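PDB 4HR6: lectin, which probably binds carbohydrate as a nontoxic, three-chain relative of the type II ribosome-inactivating proteins, this chain belonging to the ribosome-inactivating-protein family. Local coordinates for residues 1-6 / 49-54; 41-46 / 62-67; 81-86 / 137-142; 168-173 / 180-185. All coordinates share one frame; numbering follows the deposited sequence.

Contact 1 (1-6 / 49-54); sequences NRFYLL and FHTLFT
Phe-3 and Leu-52 meet where strand 3-9, an outer strand of the sheet within this chain, packs against the end of helix 46-51. Leu-52 is the first residue past the helix, and its side chain points toward strand 3-9. Its CB leads to CG, which is turned away from the carbonyl carbon and lies beside the backbone N (chi1 -63°); CG comes up to Phe-3 CD1, and the two methyls then divide the work. CD1 settles over one face of the Phe-3 ring, 4.1 Å from the centroid and 18° off the ring normal, a CH-pi contact displaced toward the rim, on the side of Phe-3 CG. The other methyl, Leu-52 CD2, reaches Phe-3 CB at 3.9 Å and, more loosely, Leu-5 CD2. The end of a helix and the residues that follow it, packed on a mixed sheet, are part of the N-terminal region of the ribosome-inactivating-protein fold. Ala-19 of the adjacent strand 15-21 and Val-28 of strand 26-32 also touch Leu-52. Thr-51 OG1 approaches Phe-3 CE1 obliquely, 3.7 Å away, while its hydrogen bond goes to Leu-47 O one turn back in the helix. Farther along the strand, Leu-5 CD2 lies 4.3 Å from Phe-53 CZ.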
loop_
_atom_site.group_PDB
_atom_site.type_symbol
_atom_site.label_atom_id
_atom_site.label_comp_id
_atom_site.label_asym_id
_atom_site.label_seq_id
_atom_site.Cartn_x
_atom_site.Cartn_y
_atom_site.Cartn_z
ATOM N N ASN B 1 10.014 -25.602 -10.339
ATOM C CA ASN B 1 9.533 -26.353 -9.144
ATOM C C ASN B 1 9.018 -25.404 -8.048
ATOM O O ASN B 1 8.851 -24.196 -8.266
ATOM C CB ASN B 1 10.644 -27.249 -8.589
ATOM C CG ASN B 1 11.698 -26.457 -7.839
ATOM O OD1 ASN B 1 12.223 -25.469 -8.360
ATOM N ND2 ASN B 1 11.998 -26.870 -6.599
ATOM N N ARG B 2 8.784 -25.943 -6.856
ATOM C CA ARG B 2 7.978 -25.244 -5.889
ATOM C C ARG B 2 8.753 -24.518 -4.780
ATOM O O ARG B 2 8.184 -23.694 -4.068
ATOM C CB ARG B 2 7.011 -26.231 -5.295
ATOM C CG ARG B 2 6.036 -25.598 -4.344
ATOM C CD ARG B 2 4.896 -26.528 -4.112
ATOM N NE ARG B 2 4.296 -26.275 -2.832
ATOM C CZ ARG B 2 3.320 -27.020 -2.331
ATOM N NH1 ARG B 2 2.826 -28.039 -3.033
ATOM N NH2 ARG B 2 2.822 -26.729 -1.133
ATOM N N PHE B 3 10.040 -24.804 -4.647
ATOM C CA PHE B 3 10.816 -24.290 -3.538
ATOM C C PHE B 3 11.893 -23.315 -4.005
ATOM O O PHE B 3 12.589 -23.550 -4.995
ATOM C CB PHE B 3 11.381 -25.463 -2.720
ATOM C CG PHE B 3 10.302 -26.354 -2.174
ATOM C CD1 PHE B 3 10.018 -27.568 -2.762
ATOM C CD2 PHE B 3 9.508 -25.930 -1.135
ATOM C CE1 PHE B 3 8.996 -28.356 -2.290
ATOM C CE2 PHE B 3 8.477 -26.707 -0.665
ATOM C CZ PHE B 3 8.218 -27.928 -1.242
ATOM N N TYR B 4 12.004 -22.205 -3.287
ATOM C CA TYR B 4 12.988 -21.174 -3.573
ATOM C C TYR B 4 14.042 -21.195 -2.462
ATOM O O TYR B 4 13.698 -21.266 -1.276
ATOM C CB TYR B 4 12.272 -19.839 -3.615
ATOM C CG TYR B 4 13.112 -18.639 -3.934
ATOM C CD1 TYR B 4 13.757 -18.506 -5.159
ATOM C CD2 TYR B 4 13.218 -17.595 -3.022
ATOM C CE1 TYR B 4 14.502 -17.364 -5.452
ATOM C CE2 TYR B 4 13.951 -16.465 -3.306
ATOM C CZ TYR B 4 14.588 -16.347 -4.514
ATOM O OH TYR B 4 15.311 -15.195 -4.750
ATOM N N LEU B 5 15.308 -21.148 -2.859
ATOM C CA LEU B 5 16.423 -21.224 -1.925
ATOM C C LEU B 5 17.088 -19.894 -1.796
ATOM O O LEU B 5 17.251 -19.146 -2.746
ATOM C CB LEU B 5 17.489 -22.218 -2.378
ATOM C CG LEU B 5 17.076 -23.679 -2.513
ATOM C CD1 LEU B 5 18.276 -24.501 -2.962
ATOM C CD2 LEU B 5 16.521 -24.220 -1.209
ATOM N N LEU B 6 17.571 -19.658 -0.598
ATOM C CA LEU B 6 17.947 -18.357 -0.191
ATOM C C LEU B 6 19.054 -18.516 0.829
ATOM O O LEU B 6 18.884 -19.224 1.818
ATOM C CB LEU B 6 16.697 -17.777 0.416
ATOM C CG LEU B 6 16.626 -16.309 0.594
ATOM C CD1 LEU B 6 15.175 -15.911 0.351
ATOM C CD2 LEU B 6 17.121 -15.999 1.987
ATOM N N PHE B 49 9.986 -32.974 1.763
ATOM C CA PHE B 49 10.873 -34.047 2.231
ATOM C C PHE B 49 11.438 -34.884 1.094
ATOM O O PHE B 49 12.501 -35.484 1.245
ATOM C CB PHE B 49 10.158 -34.978 3.195
ATOM C CG PHE B 49 9.779 -34.327 4.469
ATOM C CD1 PHE B 49 8.536 -33.761 4.624
ATOM C CD2 PHE B 49 10.680 -34.261 5.519
ATOM C CE1 PHE B 49 8.184 -33.150 5.811
ATOM C CE2 PHE B 49 10.332 -33.666 6.709
ATOM C CZ PHE B 49 9.087 -33.100 6.851
ATOM N N HIS B 50 10.710 -34.938 -0.020
ATOM C CA HIS B 50 11.057 -35.810 -1.124
ATOM C C HIS B 50 11.960 -35.118 -2.093
ATOM O O HIS B 50 12.652 -35.780 -2.832
ATOM C CB HIS B 50 9.803 -36.342 -1.833
ATOM C CG HIS B 50 9.102 -37.411 -1.055
ATOM N ND1 HIS B 50 8.073 -37.140 -0.180
ATOM C CD2 HIS B 50 9.318 -38.745 -0.981
ATOM C CE1 HIS B 50 7.672 -38.264 0.389
ATOM N NE2 HIS B 50 8.409 -39.254 -0.084
ATOM N N THR B 51 11.982 -33.792 -2.071
ATOM C CA THR B 51 12.744 -33.042 -3.045
ATOM C C THR B 51 13.846 -32.174 -2.459
ATOM O O THR B 51 14.721 -31.773 -3.203
ATOM C CB THR B 51 11.824 -32.143 -3.910
ATOM O OG1 THR B 51 11.022 -31.332 -3.065
ATOM C CG2 THR B 51 10.892 -32.977 -4.781
ATOM N N LEU B 52 13.823 -31.857 -1.161
ATOM C CA LEU B 52 14.846 -30.958 -0.608
ATOM C C LEU B 52 15.804 -31.671 0.316
ATOM O O LEU B 52 15.394 -32.432 1.173
ATOM C CB LEU B 52 14.215 -29.820 0.192
ATOM C CG LEU B 52 13.313 -28.837 -0.533
ATOM C CD1 LEU B 52 12.553 -28.000 0.488
ATOM C CD2 LEU B 52 14.137 -27.968 -1.466
ATOM N N PHE B 53 17.079 -31.355 0.169
ATOM C CA PHE B 53 18.123 -31.809 1.080
ATOM C C PHE B 53 18.075 -33.321 1.254
ATOM O O PHE B 53 18.198 -33.841 2.356
ATOM C CB PHE B 53 18.029 -31.074 2.428
ATOM C CG PHE B 53 17.940 -29.572 2.301
ATOM C CD1 PHE B 53 18.828 -28.863 1.500
ATOM C CD2 PHE B 53 16.952 -28.858 2.971
ATOM C CE1 PHE B 53 18.731 -27.486 1.373
ATOM C CE2 PHE B 53 16.858 -27.485 2.842
ATOM C CZ PHE B 53 17.743 -26.801 2.048
ATOM N N THR B 54 17.899 -34.023 0.143
ATOM C CA THR B 54 17.658 -35.472 0.185
ATOM C C THR B 54 18.920 -36.279 0.480
ATOM O O THR B 54 18.834 -37.420 0.881
ATOM C CB THR B 54 17.016 -35.960 -1.125
ATOM O OG1 THR B 54 17.766 -35.456 -2.241
ATOM C CG2 THR B 54 15.598 -35.439 -1.212
#

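Contact 2 (41-46 / 62-67); sequences FLNAPQ and NFDNTF
Asn-43 and Asn-65 are joined by two direct hydrogen bonds that use both ends of the Asn-43 amide. Asn-43 CG lies between the backbone N and the carbonyl carbon (chi1 67°), which turns the amide toward Asn-65. Its ND2 donates to Asn-65 OD1 at 2.9 Å; the acceptor lies close to the Asn-43 amide plane, whereas the donor stands 51° above the carbonyl plane of Asn-65, consistent with the two amide planes being steeply inclined. Asn-43 OD1 in turn accepts from the backbone N of Asn-65. A water extends this polar network, donating to Asn-43 O and accepting from Asn-65 ND2, which also bonds to Ala-27 O of strand 26-32. Between the backbones, Leu-42 N donates to Phe-63 O at 3.2 Å.

The apolar contacts centre on Phe-41. Asn-65 CB sits over the middle of its ring, 3.9 Å from the centroid, as a CH-pi contact. At the ring's rim, Phe-41 CE2 touches Phe-63 CE1 at 3.7 Å, in an oblique aromatic pair with planes at 71°; Phe-107 also meets the Phe-41 ring.

Within the second loop, Asp-64 OD1 accepts from both Thr-66 N and Thr-66 OG1, its syn lone pair taking the hydroxyl. This arrangement unites a type I beta turn, Phe-41 to Ala-44, with an Asx turn at Asp-64 that leads into Thr-66, the N-cap of helix 67-74.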
loop_
_atom_site.group_PDB
_atom_site.type_symbol
_atom_site.label_atom_id
_atom_site.label_comp_id
_atom_site.label_asym_id
_atom_site.label_seq_id
_atom_site.Cartn_x
_atom_site.Cartn_y
_atom_site.Cartn_z
ATOM N N PHE B 41 10.330 -27.932 9.271
ATOM C CA PHE B 41 9.198 -27.642 10.141
ATOM C C PHE B 41 8.251 -28.826 10.142
ATOM O O PHE B 41 8.132 -29.540 9.157
ATOM C CB PHE B 41 8.460 -26.373 9.692
ATOM C CG PHE B 41 9.183 -25.101 10.049
ATOM C CD1 PHE B 41 10.038 -24.499 9.148
ATOM C CD2 PHE B 41 9.036 -24.536 11.301
ATOM C CE1 PHE B 41 10.726 -23.345 9.473
ATOM C CE2 PHE B 41 9.722 -23.374 11.638
ATOM C CZ PHE B 41 10.568 -22.777 10.720
ATOM N N LEU B 42 7.564 -28.985 11.262
ATOM C CA LEU B 42 6.634 -30.055 11.498
ATOM C C LEU B 42 5.515 -30.074 10.432
ATOM O O LEU B 42 5.033 -31.128 10.059
ATOM C CB LEU B 42 6.070 -29.891 12.904
ATOM C CG LEU B 42 5.176 -30.967 13.516
ATOM C CD1 LEU B 42 5.821 -32.350 13.432
ATOM C CD2 LEU B 42 4.900 -30.575 14.958
ATOM N N ASN B 43 5.133 -28.911 9.926
ATOM C CA ASN B 43 4.090 -28.837 8.933
ATOM C C ASN B 43 4.630 -28.567 7.552
ATOM O O ASN B 43 3.891 -28.149 6.676
ATOM C CB ASN B 43 3.064 -27.783 9.332
ATOM C CG ASN B 43 3.628 -26.382 9.290
ATOM O OD1 ASN B 43 4.806 -26.181 9.534
ATOM N ND2 ASN B 43 2.792 -25.414 8.990
ATOM N N ALA B 44 5.912 -28.810 7.320
ATOM C CA ALA B 44 6.413 -28.711 5.948
ATOM C C ALA B 44 5.600 -29.647 5.065
ATOM O O ALA B 44 5.256 -30.760 5.496
ATOM C CB ALA B 44 7.873 -29.095 5.857
ATOM N N PRO B 45 5.313 -29.218 3.825
ATOM C CA PRO B 45 4.580 -30.093 2.912
ATOM C C PRO B 45 5.364 -31.370 2.577
ATOM O O PRO B 45 6.609 -31.380 2.576
ATOM C CB PRO B 45 4.360 -29.228 1.669
ATOM C CG PRO B 45 5.326 -28.102 1.770
ATOM C CD PRO B 45 5.796 -27.982 3.184
ATOM N N GLN B 46 4.626 -32.440 2.295
ATOM C CA GLN B 46 5.214 -33.762 2.051
ATOM C C GLN B 46 6.263 -33.748 0.941
ATOM O O GLN B 46 7.315 -34.379 1.036
ATOM C CB GLN B 46 4.120 -34.745 1.646
ATOM C CG GLN B 46 3.238 -35.201 2.771
ATOM C CD GLN B 46 2.454 -36.454 2.409
ATOM O OE1 GLN B 46 1.355 -36.382 1.852
ATOM N NE2 GLN B 46 3.010 -37.599 2.738
ATOM N N ASN B 62 10.055 -29.668 16.345
ATOM C CA ASN B 62 8.859 -29.895 17.139
ATOM C C ASN B 62 8.000 -28.639 17.263
ATOM O O ASN B 62 7.351 -28.426 18.270
ATOM C CB ASN B 62 9.218 -30.464 18.518
ATOM C CG ASN B 62 10.113 -29.542 19.325
ATOM O OD1 ASN B 62 10.925 -28.783 18.773
ATOM N ND2 ASN B 62 9.987 -29.617 20.646
ATOM N N PHE B 63 7.999 -27.821 16.213
ATOM C CA PHE B 63 7.065 -26.707 16.076
ATOM C C PHE B 63 6.880 -26.447 14.588
ATOM O O PHE B 63 7.662 -26.941 13.758
ATOM C CB PHE B 63 7.579 -25.432 16.767
ATOM C CG PHE B 63 9.018 -25.128 16.495
ATOM C CD1 PHE B 63 9.389 -24.412 15.394
ATOM C CD2 PHE B 63 10.001 -25.594 17.347
ATOM C CE1 PHE B 63 10.723 -24.140 15.147
ATOM C CE2 PHE B 63 11.329 -25.342 17.109
ATOM C CZ PHE B 63 11.697 -24.614 16.008
ATOM N N ASP B 64 5.844 -25.687 14.254
ATOM C CA ASP B 64 5.534 -25.426 12.863
ATOM C C ASP B 64 5.832 -23.967 12.504
ATOM O O ASP B 64 6.327 -23.191 13.337
ATOM C CB ASP B 64 4.125 -25.921 12.490
ATOM C CG ASP B 64 3.018 -25.151 13.122
ATOM O OD1 ASP B 64 3.095 -23.908 13.197
ATOM O OD2 ASP B 64 2.019 -25.792 13.492
ATOM N N ASN B 65 5.622 -23.626 11.244
ATOM C CA ASN B 65 6.047 -22.341 10.744
ATOM C C ASN B 65 5.013 -21.239 10.922
ATOM O O ASN B 65 5.152 -20.185 10.350
ATOM C CB ASN B 65 6.499 -22.452 9.284
ATOM C CG ASN B 65 5.441 -23.013 8.374
ATOM O OD1 ASN B 65 4.266 -22.919 8.649
ATOM N ND2 ASN B 65 5.866 -23.570 7.257
ATOM N N THR B 66 3.952 -21.483 11.670
ATOM C CA THR B 66 3.001 -20.410 11.946
ATOM C C THR B 66 3.621 -19.530 13.034
ATOM O O THR B 66 4.403 -20.006 13.878
ATOM C CB THR B 66 1.666 -20.923 12.477
ATOM O OG1 THR B 66 1.888 -21.604 13.719
ATOM C CG2 THR B 66 0.987 -21.864 11.472
ATOM N N PHE B 67 3.261 -18.255 13.031
ATOM C CA PHE B 67 3.760 -17.342 14.067
ATOM C C PHE B 67 3.355 -17.775 15.469
ATOM O O PHE B 67 4.154 -17.689 16.403
ATOM C CB PHE B 67 3.292 -15.924 13.817
ATOM C CG PHE B 67 3.935 -15.278 12.639
ATOM C CD1 PHE B 67 3.168 -14.820 11.584
ATOM C CD2 PHE B 67 5.314 -15.112 12.588
ATOM C CE1 PHE B 67 3.768 -14.227 10.483
ATOM C CE2 PHE B 67 5.916 -14.510 11.495
ATOM C CZ PHE B 67 5.139 -14.079 10.442
HETATM O O HOH W 1 4.290 -25.378 5.427
#

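Contact 3 (81-86 / 137-142); sequences IVLGVD and FIPDLA
Leu-83 and Phe-137 exchange a reciprocal pair of backbone hydrogen bonds, an antiparallel hydrogen-bonded beta bridge standing alone between two helix-leading loops. Leu-83 N donates to Phe-137 O at 2.9 Å in a nearly straight bond. The return bond, from Phe-137 N to Leu-83 O, is 3.1 Å long. Phe-137 O is also approached by Val-82 CA, 3.5 Å away, in a CA-H...O contact.

Outside this bridge the side chains take over. The Phe-137 bond to CB leads away from the partner segment, yet the ring swings back: with CG set between the backbone N and the carbonyl carbon (chi1 74°), one ring face comes to lie against Leu-83. Leu-83 CB makes the CH-pi contact, 4.3 Å from the ring centroid, and its CD1 touches Phe-137 CZ. That same methyl reaches Pro-139 CD at 4.1 Å, so Leu-83 packs on both the aromatic ring and the proline ring; Pro-139 CD also lies 3.5 Å from Ile-81 O. Val-82 CG1 packs against Ile-138 CG1 at 3.6 Å, the side chains crossing at a slant. Farther out, Ile-81 packs on Leu-105, Leu-108 and Val-109 of helix 103-119, while Phe-137 rests on Ser-126 and Ser-130 of helix 121-132.

With its two polar bonds confined to main-chain atoms, and with apolar side chains meeting one another and in places backbone carbonyls, the pairing joins the loops that lead into helices 85-96 and 141-159 without using any side-chain charge.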
loop_
_atom_site.group_PDB
_atom_site.type_symbol
_atom_site.label_atom_id
_atom_site.label_comp_id
_atom_site.label_asym_id
_atom_site.label_seq_id
_atom_site.Cartn_x
_atom_site.Cartn_y
_atom_site.Cartn_z
ATOM N N ILE B 81 10.364 -9.011 20.664
ATOM C CA ILE B 81 11.611 -9.487 20.113
ATOM C C ILE B 81 12.218 -8.441 19.213
ATOM O O ILE B 81 11.586 -7.997 18.261
ATOM C CB ILE B 81 11.387 -10.781 19.316
ATOM C CG1 ILE B 81 10.924 -11.892 20.264
ATOM C CG2 ILE B 81 12.655 -11.194 18.599
ATOM C CD1 ILE B 81 10.201 -13.015 19.567
ATOM N N VAL B 82 13.462 -8.082 19.501
ATOM C CA VAL B 82 14.140 -7.034 18.771
ATOM C C VAL B 82 14.565 -7.528 17.400
ATOM O O VAL B 82 15.004 -8.670 17.260
ATOM C CB VAL B 82 15.377 -6.464 19.539
ATOM C CG1 VAL B 82 14.930 -5.680 20.751
ATOM C CG2 VAL B 82 16.329 -7.564 19.992
ATOM N N LEU B 83 14.420 -6.652 16.407
ATOM C CA LEU B 83 14.873 -6.863 15.042
ATOM C C LEU B 83 15.968 -5.857 14.729
ATOM O O LEU B 83 16.005 -4.766 15.308
ATOM C CB LEU B 83 13.727 -6.648 14.060
ATOM C CG LEU B 83 12.483 -7.486 14.351
ATOM C CD1 LEU B 83 11.450 -7.234 13.271
ATOM C CD2 LEU B 83 12.866 -8.961 14.443
ATOM N N GLY B 84 16.836 -6.216 13.789
ATOM C CA GLY B 84 17.944 -5.356 13.394
ATOM C C GLY B 84 19.122 -6.168 12.919
ATOM O O GLY B 84 19.066 -7.403 12.846
ATOM N N VAL B 85 20.205 -5.471 12.624
ATOM C CA VAL B 85 21.385 -6.073 12.040
ATOM C C VAL B 85 21.987 -7.133 12.961
ATOM O O VAL B 85 22.288 -8.242 12.520
ATOM C CB VAL B 85 22.440 -5.005 11.733
ATOM C CG1 VAL B 85 23.700 -5.650 11.172
ATOM C CG2 VAL B 85 21.868 -3.980 10.757
ATOM N N ASP B 86 22.154 -6.799 14.234
ATOM C CA ASP B 86 22.832 -7.703 15.149
ATOM C C ASP B 86 21.928 -8.836 15.604
ATOM O O ASP B 86 22.384 -9.947 15.753
ATOM C CB ASP B 86 23.426 -6.944 16.354
ATOM C CG ASP B 86 24.524 -5.970 15.946
ATOM O OD1 ASP B 86 25.482 -6.374 15.260
ATOM O OD2 ASP B 86 24.428 -4.782 16.314
ATOM N N PHE B 137 14.969 -2.221 16.815
ATOM C CA PHE B 137 13.568 -1.852 17.100
ATOM C C PHE B 137 12.720 -3.077 17.412
ATOM O O PHE B 137 13.078 -4.187 17.043
ATOM C CB PHE B 137 12.953 -1.062 15.934
ATOM C CG PHE B 137 12.622 -1.888 14.722
ATOM C CD1 PHE B 137 13.597 -2.216 13.799
ATOM C CD2 PHE B 137 11.321 -2.312 14.490
ATOM C CE1 PHE B 137 13.291 -2.972 12.685
ATOM C CE2 PHE B 137 11.011 -3.073 13.374
ATOM C CZ PHE B 137 11.992 -3.399 12.473
ATOM N N ILE B 138 11.605 -2.853 18.091
ATOM C CA ILE B 138 10.623 -3.881 18.378
ATOM C C ILE B 138 9.363 -3.553 17.573
ATOM O O ILE B 138 8.868 -2.438 17.633
ATOM C CB ILE B 138 10.307 -3.950 19.884
ATOM C CG1 ILE B 138 11.578 -4.310 20.676
ATOM C CG2 ILE B 138 9.244 -4.995 20.175
ATOM C CD1 ILE B 138 11.485 -4.028 22.163
ATOM N N PRO B 139 8.853 -4.521 16.794
ATOM C CA PRO B 139 7.648 -4.254 16.019
ATOM C C PRO B 139 6.451 -3.969 16.892
ATOM O O PRO B 139 6.284 -4.585 17.941
ATOM C CB PRO B 139 7.407 -5.554 15.245
ATOM C CG PRO B 139 8.248 -6.578 15.895
ATOM C CD PRO B 139 9.400 -5.862 16.537
ATOM N N ASP B 140 5.620 -3.047 16.451
ATOM C CA ASP B 140 4.399 -2.720 17.161
ATOM C C ASP B 140 3.222 -3.244 16.323
ATOM O O ASP B 140 3.421 -3.998 15.383
ATOM C CB ASP B 140 4.335 -1.203 17.366
ATOM C CG ASP B 140 3.610 -0.802 18.660
ATOM O OD1 ASP B 140 3.834 0.349 19.127
ATOM O OD2 ASP B 140 2.819 -1.622 19.200
ATOM N N LEU B 141 2.011 -2.816 16.651
ATOM C CA LEU B 141 0.810 -3.286 15.978
ATOM C C LEU B 141 0.739 -2.944 14.497
ATOM O O LEU B 141 0.073 -3.637 13.723
ATOM C CB LEU B 141 -0.425 -2.735 16.697
ATOM C CG LEU B 141 -0.652 -3.358 18.075
ATOM C CD1 LEU B 141 -1.736 -2.620 18.841
ATOM C CD2 LEU B 141 -1.033 -4.825 17.917
ATOM N N ALA B 142 1.406 -1.873 14.096
ATOM C CA ALA B 142 1.502 -1.538 12.693
ATOM C C ALA B 142 2.095 -2.700 11.890
ATOM O O ALA B 142 1.524 -3.114 10.893
ATOM C CB ALA B 142 2.332 -0.274 12.507
#

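Contact 4 (168-173 / 180-185); sequences GSVVEL and LIEVDS
Val-171 and Val-183 form one hydrogen-bonded pair of an antiparallel beta hairpin, and Leu-173 and Ile-181 form the next; the strands 166-174 and 180-185 make up this two-stranded sheet. All four peptide N-H groups and all four carbonyls of these residues are used across the hairpin. Val-171 N gives to Val-183 O and Val-183 N returns to Val-171 O, both at 2.9 Å. In the second pair, Ile-181 N reaches Leu-173 O at 2.7 Å, and Leu-173 N donates to Ile-181 O at 3.1 Å. CA-H...O contacts supplement the ladder, among them Val-170 CA to Val-183 O.

The face bearing Val-171, Leu-173, Ile-181 and Val-183 is buried, with Leu-173 on helix 141-159 and also on Ile-191. On the other face, the non-hydrogen-bonded pair Glu-172 and Glu-182 brings its carboxylates to 4.6 Å between the two OE2 atoms, a proximity that may raise their proton affinity. Asp-184 OD1 is held by a salt bridge to Arg-8 of the partner lectin chain, and its OD2 accepts from Asn-133 N of that chain. Val-170 divides its methyls: CG2 lies near Asp-184 CB, and CG1, anti to the backbone N (chi1 171°), packs 3.6 Å from Glu-182 CB.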
loop_
_atom_site.group_PDB
_atom_site.type_symbol
_atom_site.label_atom_id
_atom_site.label_comp_id
_atom_site.label_asym_id
_atom_site.label_seq_id
_atom_site.Cartn_x
_atom_site.Cartn_y
_atom_site.Cartn_z
ATOM N N GLY B 168 -14.657 -7.315 0.044
ATOM C CA GLY B 168 -15.829 -8.059 0.485
ATOM C C GLY B 168 -15.938 -8.009 1.987
ATOM O O GLY B 168 -16.998 -8.237 2.545
ATOM N N SER B 169 -14.827 -7.698 2.642
ATOM C CA SER B 169 -14.771 -7.652 4.080
ATOM C C SER B 169 -13.754 -6.592 4.534
ATOM O O SER B 169 -12.788 -6.302 3.831
ATOM C CB SER B 169 -14.428 -9.054 4.610
ATOM O OG SER B 169 -13.551 -8.999 5.719
ATOM N N VAL B 170 -13.983 -6.019 5.707
ATOM C CA VAL B 170 -13.082 -5.021 6.277
ATOM C C VAL B 170 -11.813 -5.678 6.819
ATOM O O VAL B 170 -11.879 -6.731 7.432
ATOM C CB VAL B 170 -13.787 -4.242 7.406
ATOM C CG1 VAL B 170 -12.811 -3.354 8.163
ATOM C CG2 VAL B 170 -14.918 -3.406 6.829
ATOM N N VAL B 171 -10.659 -5.066 6.555
ATOM C CA VAL B 171 -9.402 -5.442 7.208
ATOM C C VAL B 171 -9.029 -4.377 8.242
ATOM O O VAL B 171 -9.091 -3.197 7.950
ATOM C CB VAL B 171 -8.260 -5.540 6.190
ATOM C CG1 VAL B 171 -6.957 -5.903 6.892
ATOM C CG2 VAL B 171 -8.595 -6.554 5.100
ATOM N N GLU B 172 -8.613 -4.813 9.427
ATOM C CA GLU B 172 -8.261 -3.940 10.528
ATOM C C GLU B 172 -6.755 -3.782 10.624
ATOM O O GLU B 172 -6.055 -4.703 11.018
ATOM C CB GLU B 172 -8.791 -4.517 11.843
ATOM C CG GLU B 172 -10.240 -4.955 11.755
ATOM C CD GLU B 172 -10.888 -5.135 13.110
ATOM O OE1 GLU B 172 -10.368 -5.907 13.938
ATOM O OE2 GLU B 172 -11.922 -4.497 13.343
ATOM N N LEU B 173 -6.255 -2.612 10.243
ATOM C CA LEU B 173 -4.833 -2.313 10.366
ATOM C C LEU B 173 -4.595 -1.206 11.378
ATOM O O LEU B 173 -5.497 -0.442 11.702
ATOM C CB LEU B 173 -4.261 -1.910 9.021
ATOM C CG LEU B 173 -4.287 -2.962 7.914
ATOM C CD1 LEU B 173 -3.630 -2.382 6.673
ATOM C CD2 LEU B 173 -3.584 -4.242 8.344
ATOM N N LEU B 180 -6.509 2.533 15.086
ATOM C CA LEU B 180 -7.133 1.584 14.175
ATOM C C LEU B 180 -7.546 2.256 12.871
ATOM O O LEU B 180 -8.093 3.347 12.880
ATOM C CB LEU B 180 -8.361 0.977 14.827
ATOM C CG LEU B 180 -9.224 0.094 13.930
ATOM C CD1 LEU B 180 -8.570 -1.259 13.720
ATOM C CD2 LEU B 180 -10.597 -0.070 14.554
ATOM N N ILE B 181 -7.278 1.592 11.751
ATOM C CA ILE B 181 -7.719 2.049 10.448
ATOM C C ILE B 181 -8.407 0.881 9.760
ATOM O O ILE B 181 -7.747 -0.054 9.316
ATOM C CB ILE B 181 -6.541 2.518 9.570
ATOM C CG1 ILE B 181 -5.747 3.600 10.272
ATOM C CG2 ILE B 181 -7.032 3.032 8.226
ATOM C CD1 ILE B 181 -4.666 4.207 9.401
ATOM N N GLU B 182 -9.731 0.948 9.663
ATOM C CA GLU B 182 -10.513 -0.070 8.974
ATOM C C GLU B 182 -10.517 0.211 7.477
ATOM O O GLU B 182 -11.019 1.229 7.033
ATOM C CB GLU B 182 -11.940 -0.087 9.513
ATOM C CG GLU B 182 -12.035 -0.404 10.997
ATOM C CD GLU B 182 -13.431 -0.200 11.575
ATOM O OE1 GLU B 182 -14.386 0.050 10.804
ATOM O OE2 GLU B 182 -13.569 -0.286 12.817
ATOM N N VAL B 183 -9.938 -0.696 6.708
ATOM C CA VAL B 183 -9.807 -0.551 5.271
ATOM C C VAL B 183 -10.817 -1.479 4.571
ATOM O O VAL B 183 -10.879 -2.682 4.854
ATOM C CB VAL B 183 -8.369 -0.924 4.843
ATOM C CG1 VAL B 183 -8.201 -0.827 3.345
ATOM C CG2 VAL B 183 -7.373 -0.042 5.561
ATOM N N ASP B 184 -11.583 -0.920 3.644
ATOM C CA ASP B 184 -12.632 -1.661 2.959
ATOM C C ASP B 184 -12.559 -1.520 1.448
ATOM O O ASP B 184 -13.512 -1.844 0.756
ATOM C CB ASP B 184 -14.000 -1.212 3.484
ATOM C CG ASP B 184 -14.369 0.194 3.047
ATOM O OD1 ASP B 184 -15.553 0.405 2.694
ATOM O OD2 ASP B 184 -13.476 1.078 3.031
ATOM N N SER B 185 -11.414 -1.057 0.930
ATOM C CA SER B 185 -11.226 -0.901 -0.510
ATOM C C SER B 185 -9.751 -0.804 -0.827
ATOM O O SER B 185 -8.933 -0.651 0.062
ATOM C CB SER B 185 -11.933 0.365 -1.022
ATOM O OG SER B 185 -11.226 1.526 -0.627
#

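In the fold
Contacts 1 and 2 belong together: their centres lie about 15 Å apart, their segments alternate along the chain, and they touch through Phe-49 and Ala-44 and through Phe-3 and Pro-45. Both lie against or at the ends of strands of the five-stranded sheet, yet contact 1 is held by apolar packing, largely on the Phe-3 ring, while contact 2 adds side-chain amide bonds to a backbone bond and aromatic packing. Contact 3 lies among the helices and keeps its polar bonds in the backbone. Contact 4, linked to it through helix 141-159, uses backbone bonds in a separate hairpin; contacts 1 and 4 both come within reach of the chain of Lectin. All four are partly buried.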